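Local coordinates for protein serine protease inhibitor (Thermoanaerobacter tengcongensis, PDB 2PEF) that probably inhibits serine-type endopeptidases as a member of the serpin family, and is seen here in the inactive latent state, at residues G212-Y217 against S223-L228; T314-D319 against F351-I356; L250-K255 against S359-I364. All blocks are in the same frame, centred on the assembly; numbering follows the deposited sequence.

Contact 1. Residues G212-Y217 against S223-L228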
# COMPACT_ATOMS: atom_id res chain seq x y z
N GLY A 212 -2.82 15.57 16.15
CA GLY A 212 -1.96 15.46 14.98
C GLY A 212 -2.15 16.61 14.02
O GLY A 212 -2.76 17.61 14.37
N PHE A 213 -1.63 16.43 12.81
CA PHE A 213 -1.68 17.47 11.79
C PHE A 213 -1.69 16.88 10.38
O PHE A 213 -1.42 15.69 10.17
CB PHE A 213 -0.49 18.43 11.94
CG PHE A 213 0.85 17.78 11.76
CD1 PHE A 213 1.40 17.63 10.49
CD2 PHE A 213 1.58 17.33 12.86
CE1 PHE A 213 2.65 17.03 10.31
CE2 PHE A 213 2.83 16.72 12.69
CZ PHE A 213 3.36 16.57 11.42
N VAL A 214 -2.01 17.74 9.41
CA VAL A 214 -1.96 17.39 8.00
C VAL A 214 -1.03 18.40 7.32
O VAL A 214 -1.20 19.62 7.47
CB VAL A 214 -3.36 17.40 7.36
CG1 VAL A 214 -3.32 16.89 5.92
CG2 VAL A 214 -4.36 16.60 8.18
N LYS A 215 -0.02 17.89 6.62
CA LYS A 215 0.96 18.72 5.93
C LYS A 215 0.90 18.45 4.43
O LYS A 215 1.06 17.30 4.01
CB LYS A 215 2.37 18.46 6.46
CG LYS A 215 3.47 19.21 5.71
CD LYS A 215 4.84 19.05 6.38
CE LYS A 215 5.88 19.98 5.74
NZ LYS A 215 5.48 21.42 5.75
N PRO A 216 0.68 19.50 3.62
CA PRO A 216 0.53 19.32 2.17
C PRO A 216 1.84 19.15 1.40
O PRO A 216 2.86 19.77 1.73
CB PRO A 216 -0.14 20.62 1.74
CG PRO A 216 0.38 21.64 2.71
CD PRO A 216 0.53 20.92 4.02
N TYR A 217 1.81 18.30 0.37
CA TYR A 217 2.87 18.27 -0.63
C TYR A 217 2.60 19.32 -1.69
O TYR A 217 1.47 19.80 -1.84
CB TYR A 217 3.00 16.88 -1.26
CG TYR A 217 3.43 15.82 -0.27
CD1 TYR A 217 2.49 14.97 0.31
CD2 TYR A 217 4.77 15.69 0.10
CE1 TYR A 217 2.87 14.00 1.22
CE2 TYR A 217 5.17 14.72 1.02
CZ TYR A 217 4.21 13.88 1.59
OH TYR A 217 4.57 12.92 2.49
N SER A 223 -1.21 14.83 0.67
CA SER A 223 -0.79 15.35 1.96
C SER A 223 -0.29 14.24 2.87
O SER A 223 -0.54 13.06 2.63
CB SER A 223 -1.92 16.12 2.65
OG SER A 223 -2.25 17.29 1.92
N PHE A 224 0.43 14.64 3.90
CA PHE A 224 0.96 13.73 4.90
C PHE A 224 0.14 13.94 6.17
O PHE A 224 0.07 15.05 6.71
CB PHE A 224 2.44 14.04 5.15
CG PHE A 224 3.13 13.07 6.06
CD1 PHE A 224 3.78 11.95 5.55
CD2 PHE A 224 3.15 13.28 7.44
CE1 PHE A 224 4.43 11.05 6.39
CE2 PHE A 224 3.80 12.38 8.29
CZ PHE A 224 4.44 11.27 7.76
N VAL A 225 -0.49 12.86 6.64
CA VAL A 225 -1.26 12.86 7.87
C VAL A 225 -0.42 12.25 8.99
O VAL A 225 0.12 11.16 8.81
CB VAL A 225 -2.58 12.06 7.68
CG1 VAL A 225 -3.32 11.88 9.01
CG2 VAL A 225 -3.47 12.74 6.65
N ALA A 226 -0.31 12.95 10.12
CA ALA A 226 0.40 12.44 11.30
C ALA A 226 -0.56 12.40 12.48
O ALA A 226 -1.23 13.39 12.75
CB ALA A 226 1.61 13.30 11.63
N ILE A 227 -0.63 11.25 13.15
CA ILE A 227 -1.57 11.06 14.26
C ILE A 227 -0.83 10.54 15.48
O ILE A 227 -0.15 9.52 15.40
CB ILE A 227 -2.71 10.08 13.88
CG1 ILE A 227 -3.49 10.58 12.67
CG2 ILE A 227 -3.65 9.84 15.08
CD1 ILE A 227 -4.37 9.54 12.04
N LEU A 228 -0.95 11.25 16.59
CA LEU A 228 -0.23 10.91 17.81
C LEU A 228 -1.18 10.48 18.93
O LEU A 228 -1.82 11.32 19.55
CB LEU A 228 0.62 12.09 18.28
CG LEU A 228 1.52 11.89 19.50
CD1 LEU A 228 2.77 11.12 19.13
CD2 LEU A 228 1.87 13.25 20.09
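Residues 212-216 and 223-228 run antiparallel, their axes 4.5 Å apart at the closest point and at 164° to each other. Two hydrogen-bonded pairs hold them. Phe-213 exchanges both backbone bonds with Ala-226, and the one from Ala-226 N to Phe-213 O (3.0 Å) is almost straight. Lys-215 does the same with Phe-224, where Phe-224 N to Lys-215 O closes to 2.7 Å. Between them, Val-214 CA lies close to Phe-224 O as a CA-H...O contact.

Phe-213, Lys-215, Phe-224 and Ala-226 share one face. Phe-213 CG sits between its own backbone N and carbonyl carbon (chi1 63°), which lays the ring over Ala-226. The methyl touches a ring face in a CH-pi contact, displaced toward the rim, with Ala-226 CB 3.7 Å from Phe-213 CZ. Lys-215 starts on this face but its chain leads off to a salt bridge with Glu-201. On the other face, Val-214 CG1 packs against Ser-223 CB at 3.6 Å, while Ser-223 OG lies beside Pro-216 and is hydrogen-bonded to Asn-358.

Tyr-217, just past the strand, folds its ring back across the partner strand. Tyr-217 CE1 comes within 3.6 Å of Ser-223 C, the Ser-223 N lies in the ring plane at its edge, and Tyr-217 OH reaches Phe-224 CD1 at 3.3 Å. The hydroxyl is tied to Thr-323 OG1 by a hydrogen bond and one side of the ring stacks on Trp-170, which together would limit how the ring can turn.

This is a beta hairpin, strands 210-216 and 222-229, in the central part of serpin sheet B. Tyr-217 carries it across to sheet A, where Thr-323 belongs to strand 322-331, the hinge-side portion of the reactive-centre loop inserted in the latent form.

Contact 2. Residues T314-D319 against F351-I356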
# COMPACT_ATOMS: atom_id res chain seq x y z
N THR A 314 7.19 -2.71 1.12
CA THR A 314 7.09 -1.26 1.07
C THR A 314 8.37 -0.58 1.52
O THR A 314 9.20 -1.19 2.20
CB THR A 314 5.94 -0.73 1.94
OG1 THR A 314 6.12 -1.21 3.27
CG2 THR A 314 4.59 -1.20 1.40
N PHE A 315 8.51 0.68 1.15
CA PHE A 315 9.64 1.51 1.51
C PHE A 315 9.16 2.95 1.63
O PHE A 315 8.29 3.38 0.87
CB PHE A 315 10.73 1.43 0.43
CG PHE A 315 11.79 2.48 0.55
CD1 PHE A 315 12.93 2.27 1.32
CD2 PHE A 315 11.65 3.71 -0.10
CE1 PHE A 315 13.91 3.25 1.43
CE2 PHE A 315 12.62 4.70 0.01
CZ PHE A 315 13.76 4.47 0.78
N ILE A 316 9.71 3.68 2.60
CA ILE A 316 9.44 5.11 2.75
C ILE A 316 10.69 5.85 3.22
O ILE A 316 11.48 5.32 4.01
CB ILE A 316 8.26 5.40 3.72
CG1 ILE A 316 7.89 6.89 3.68
CG2 ILE A 316 8.58 4.92 5.15
CD1 ILE A 316 6.49 7.20 4.13
N SER A 317 10.86 7.07 2.72
CA SER A 317 11.87 7.97 3.24
C SER A 317 11.26 9.36 3.32
O SER A 317 10.81 9.90 2.32
CB SER A 317 13.12 7.97 2.35
OG SER A 317 14.15 8.77 2.91
N VAL A 318 11.23 9.91 4.53
CA VAL A 318 10.74 11.26 4.79
C VAL A 318 11.92 12.14 5.19
O VAL A 318 12.65 11.81 6.12
CB VAL A 318 9.67 11.26 5.91
CG1 VAL A 318 9.35 12.68 6.38
CG2 VAL A 318 8.40 10.56 5.44
N ASP A 319 12.11 13.25 4.48
CA ASP A 319 13.20 14.16 4.80
C ASP A 319 12.80 15.63 4.64
O ASP A 319 11.61 15.95 4.59
CB ASP A 319 14.47 13.83 3.98
CG ASP A 319 14.27 13.98 2.47
OD1 ASP A 319 13.28 14.61 2.02
OD2 ASP A 319 15.12 13.46 1.74
N PHE A 351 3.84 7.23 16.42
CA PHE A 351 2.75 7.84 15.68
C PHE A 351 2.34 7.04 14.45
O PHE A 351 3.10 6.22 13.94
CB PHE A 351 3.08 9.29 15.30
CG PHE A 351 4.28 9.44 14.39
CD1 PHE A 351 4.12 9.47 13.01
CD2 PHE A 351 5.56 9.58 14.92
CE1 PHE A 351 5.21 9.62 12.16
CE2 PHE A 351 6.66 9.74 14.08
CZ PHE A 351 6.48 9.76 12.70
N ILE A 352 1.11 7.30 14.00
CA ILE A 352 0.55 6.70 12.81
C ILE A 352 0.63 7.77 11.73
O ILE A 352 0.48 8.96 12.03
CB ILE A 352 -0.93 6.26 13.05
CG1 ILE A 352 -0.99 5.04 13.97
CG2 ILE A 352 -1.66 5.93 11.73
CD1 ILE A 352 -0.91 5.35 15.45
N PHE A 353 0.89 7.38 10.50
CA PHE A 353 0.88 8.35 9.41
C PHE A 353 0.23 7.77 8.17
O PHE A 353 0.09 6.55 8.03
CB PHE A 353 2.30 8.84 9.09
CG PHE A 353 3.17 7.78 8.49
CD1 PHE A 353 3.21 7.60 7.11
CD2 PHE A 353 3.96 6.98 9.30
CE1 PHE A 353 4.01 6.61 6.55
CE2 PHE A 353 4.75 5.98 8.75
CZ PHE A 353 4.78 5.80 7.37
N ALA A 354 -0.15 8.66 7.26
CA ALA A 354 -0.68 8.27 5.97
C ALA A 354 -0.28 9.30 4.94
O ALA A 354 -0.13 10.48 5.25
CB ALA A 354 -2.17 8.13 6.03
N ILE A 355 -0.07 8.83 3.71
CA ILE A 355 0.03 9.69 2.55
C ILE A 355 -1.33 9.60 1.88
O ILE A 355 -1.73 8.52 1.43
CB ILE A 355 1.16 9.22 1.60
CG1 ILE A 355 2.52 9.30 2.32
CG2 ILE A 355 1.14 10.04 0.31
CD1 ILE A 355 3.64 8.60 1.59
N ILE A 356 -2.04 10.72 1.82
CA ILE A 356 -3.42 10.72 1.31
C ILE A 356 -3.60 11.45 -0.02
O ILE A 356 -2.93 12.44 -0.31
CB ILE A 356 -4.45 11.28 2.36
CG1 ILE A 356 -4.15 12.73 2.74
CG2 ILE A 356 -4.52 10.37 3.59
CD1 ILE A 356 -5.33 13.50 3.35
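Ile-316 and Phe-353 reach toward each other from opposite directions, each from its own strand, and meet where the isoleucine's terminal methyl arrives at the ring. CD1 of Ile-316 is 3.5 Å from Phe-353 CE1 and 3.9 Å from CZ, approaching obliquely to the ring plane. The same methyl also meets CD1 of Ile-355 at 4.1 Å, methyl to methyl, so it sits in the notch between Phe-353 and Ile-355, the two residues of 351-356 it touches. Ile-316 is modelled in two conformers, and these distances hold for one of them.

The reach comes from an extended side chain: CG1 of Ile-316 points opposite its backbone N (chi1 -172°), and CD1 continues outward. That suits the spacing, since the nearest CA atoms, those of Ile-316 and Ile-355, are still 10.5 Å apart. No hydrogen bond passes between the segments.

In serpin terms this is sheet A stacked on sheet B. Strand 310-318 is bonded on one side to strand 255-273 and on the other to strand 322-331, the inserted part of the reactive-centre loop in this latent molecule; strand 345-357 belongs to the sheet beneath. Inserted strand and core therefore meet here too, because Thr-323 touches both Ile-316 and Ile-355.

The Phe-353 ring is placed by its first torsion (69°), which sets CG between backbone N and carbonyl carbon and turns the ring into the layer packed between the two sheets. There it lies nearly parallel to the Phe-224 ring, planes about 10° apart, and is inclined by about 50° to Phe-266, while Val-369 touches it from strand 362-372.

Contact 3. Residues L250-K255 against S359-I364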
# COMPACT_ATOMS: atom_id res chain seq x y z
N LEU A 250 -11.71 11.84 10.44
CA LEU A 250 -10.69 12.56 11.20
C LEU A 250 -9.94 13.57 10.33
O LEU A 250 -9.52 14.62 10.83
CB LEU A 250 -9.74 11.60 11.94
CG LEU A 250 -8.73 10.73 11.19
CD1 LEU A 250 -7.44 11.50 10.92
CD2 LEU A 250 -8.42 9.48 12.01
N ILE A 251 -9.81 13.27 9.04
CA ILE A 251 -9.21 14.20 8.08
C ILE A 251 -10.19 15.32 7.74
O ILE A 251 -9.83 16.50 7.75
CB ILE A 251 -8.74 13.48 6.78
CG1 ILE A 251 -7.61 12.49 7.08
CG2 ILE A 251 -8.30 14.49 5.72
CD1 ILE A 251 -7.42 11.43 6.00
N LYS A 252 -11.43 14.94 7.43
CA LYS A 252 -12.50 15.89 7.15
C LYS A 252 -12.73 16.85 8.32
O LYS A 252 -13.03 18.03 8.11
CB LYS A 252 -13.81 15.16 6.82
CG LYS A 252 -13.87 14.57 5.43
CD LYS A 252 -15.26 14.03 5.13
CE LYS A 252 -15.39 13.61 3.68
NZ LYS A 252 -16.73 13.03 3.39
N ASN A 253 -12.59 16.34 9.54
CA ASN A 253 -12.89 17.13 10.73
C ASN A 253 -11.69 17.89 11.29
O ASN A 253 -11.80 18.56 12.32
CB ASN A 253 -13.54 16.26 11.82
CG ASN A 253 -14.92 15.75 11.41
OD1 ASN A 253 -15.33 14.65 11.80
ND2 ASN A 253 -15.65 16.55 10.63
N ALA A 254 -10.55 17.81 10.59
CA ALA A 254 -9.35 18.56 10.97
C ALA A 254 -9.67 20.05 10.98
O ALA A 254 -10.30 20.56 10.04
CB ALA A 254 -8.22 18.26 10.01
N LYS A 255 -9.26 20.72 12.05
CA LYS A 255 -9.57 22.14 12.24
C LYS A 255 -8.55 23.02 11.53
O LYS A 255 -7.35 22.76 11.57
CB LYS A 255 -9.63 22.49 13.73
CG LYS A 255 -10.97 22.17 14.39
N SER A 359 -8.19 14.40 -3.04
CA SER A 359 -9.48 14.39 -3.74
C SER A 359 -10.49 13.44 -3.09
O SER A 359 -11.70 13.59 -3.29
CB SER A 359 -9.31 14.06 -5.23
OG SER A 359 -9.04 12.69 -5.42
N THR A 360 -9.99 12.47 -2.32
CA THR A 360 -10.84 11.42 -1.73
C THR A 360 -10.59 11.21 -0.24
O THR A 360 -11.44 10.65 0.46
CB THR A 360 -10.62 10.06 -2.42
OG1 THR A 360 -9.25 9.67 -2.25
CG2 THR A 360 -10.96 10.11 -3.91
N ASN A 361 -9.43 11.66 0.24
CA ASN A 361 -8.93 11.37 1.59
C ASN A 361 -8.51 9.91 1.80
O ASN A 361 -8.25 9.48 2.93
CB ASN A 361 -9.90 11.85 2.67
CG ASN A 361 -9.92 13.35 2.79
OD1 ASN A 361 -8.96 14.03 2.43
ND2 ASN A 361 -11.02 13.89 3.30
N LEU A 362 -8.39 9.15 0.71
CA LEU A 362 -7.94 7.76 0.77
C LEU A 362 -6.44 7.64 0.99
O LEU A 362 -5.66 8.40 0.40
CB LEU A 362 -8.34 7.02 -0.52
CG LEU A 362 -9.83 6.72 -0.69
CD1 LEU A 362 -10.11 6.23 -2.11
CD2 LEU A 362 -10.30 5.70 0.33
N PRO A 363 -6.02 6.70 1.85
CA PRO A 363 -4.59 6.53 2.11
C PRO A 363 -3.87 5.70 1.05
O PRO A 363 -4.08 4.49 0.94
CB PRO A 363 -4.58 5.80 3.46
CG PRO A 363 -5.83 4.99 3.46
CD PRO A 363 -6.84 5.75 2.63
N ILE A 364 -3.01 6.37 0.28
CA ILE A 364 -2.14 5.68 -0.68
C ILE A 364 -1.14 4.80 0.07
O ILE A 364 -0.92 3.65 -0.30
CB ILE A 364 -1.38 6.69 -1.60
CG1 ILE A 364 -2.35 7.67 -2.28
CG2 ILE A 364 -0.49 5.96 -2.62
CD1 ILE A 364 -3.35 7.04 -3.24
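The last turn of helix 244-252 packs against the tight turn that joins strands 345-357 and 362-372 of sheet B, with Ile-251 facing Asn-361. The two side chains lie alongside and point opposite ways. CG2 of Ile-251 sits over one face of the amide, 3.4 Å from Asn-361 OD1 and 3.5 Å from CG, while CD1 runs on to within 3.7 Å of the backbone O of Asn-361. Lys-252 CG comes in beside the nitrogen end, close to the amide plane, 3.6 Å from Asn-361 ND2, and the extended chain carries NZ on to Tyr-11 OH in helix 7-22.

Asn-361 takes up a left-handed backbone conformation (phi 70°). Just before it, Thr-360 OG1 accepts a hydrogen bond from Leu-362 N at 3.1 Å, an ST turn that shapes this corner, and the same OG1 is hydrogen-bonded to Asp-357 OD2.

No hydrogen bond crosses the contact. The amide meets aliphatic carbon by van der Waals contact, and the backbone O of Asn-361 is buried without a polar partner in the model, a desolvation cost that the packing probably has to pay for.

From the N terminus, contact 1 closes first, pairing 212-217 with 223-228 across a short hairpin turn. Contact 3 then opens at 250-255 and closes only at 359-364, a loop of over a hundred residues that wholly encloses contact 2 (314-319 with 351-356). None of the three cross. Strand 345-357 is the common neighbour: its Ala-354 and Ile-352 carbonyls probably bond to Val-225 N and Ile-227 N of contact 1, and Ile-355 O probably bonds to Ile-364 N of contact 3. Val-225 and Ile-227 also pack on Ile-251 and Leu-250, so the helix end packs on strand 222-229 of the hairpin, while contact 2 joins sheet B to sheet A.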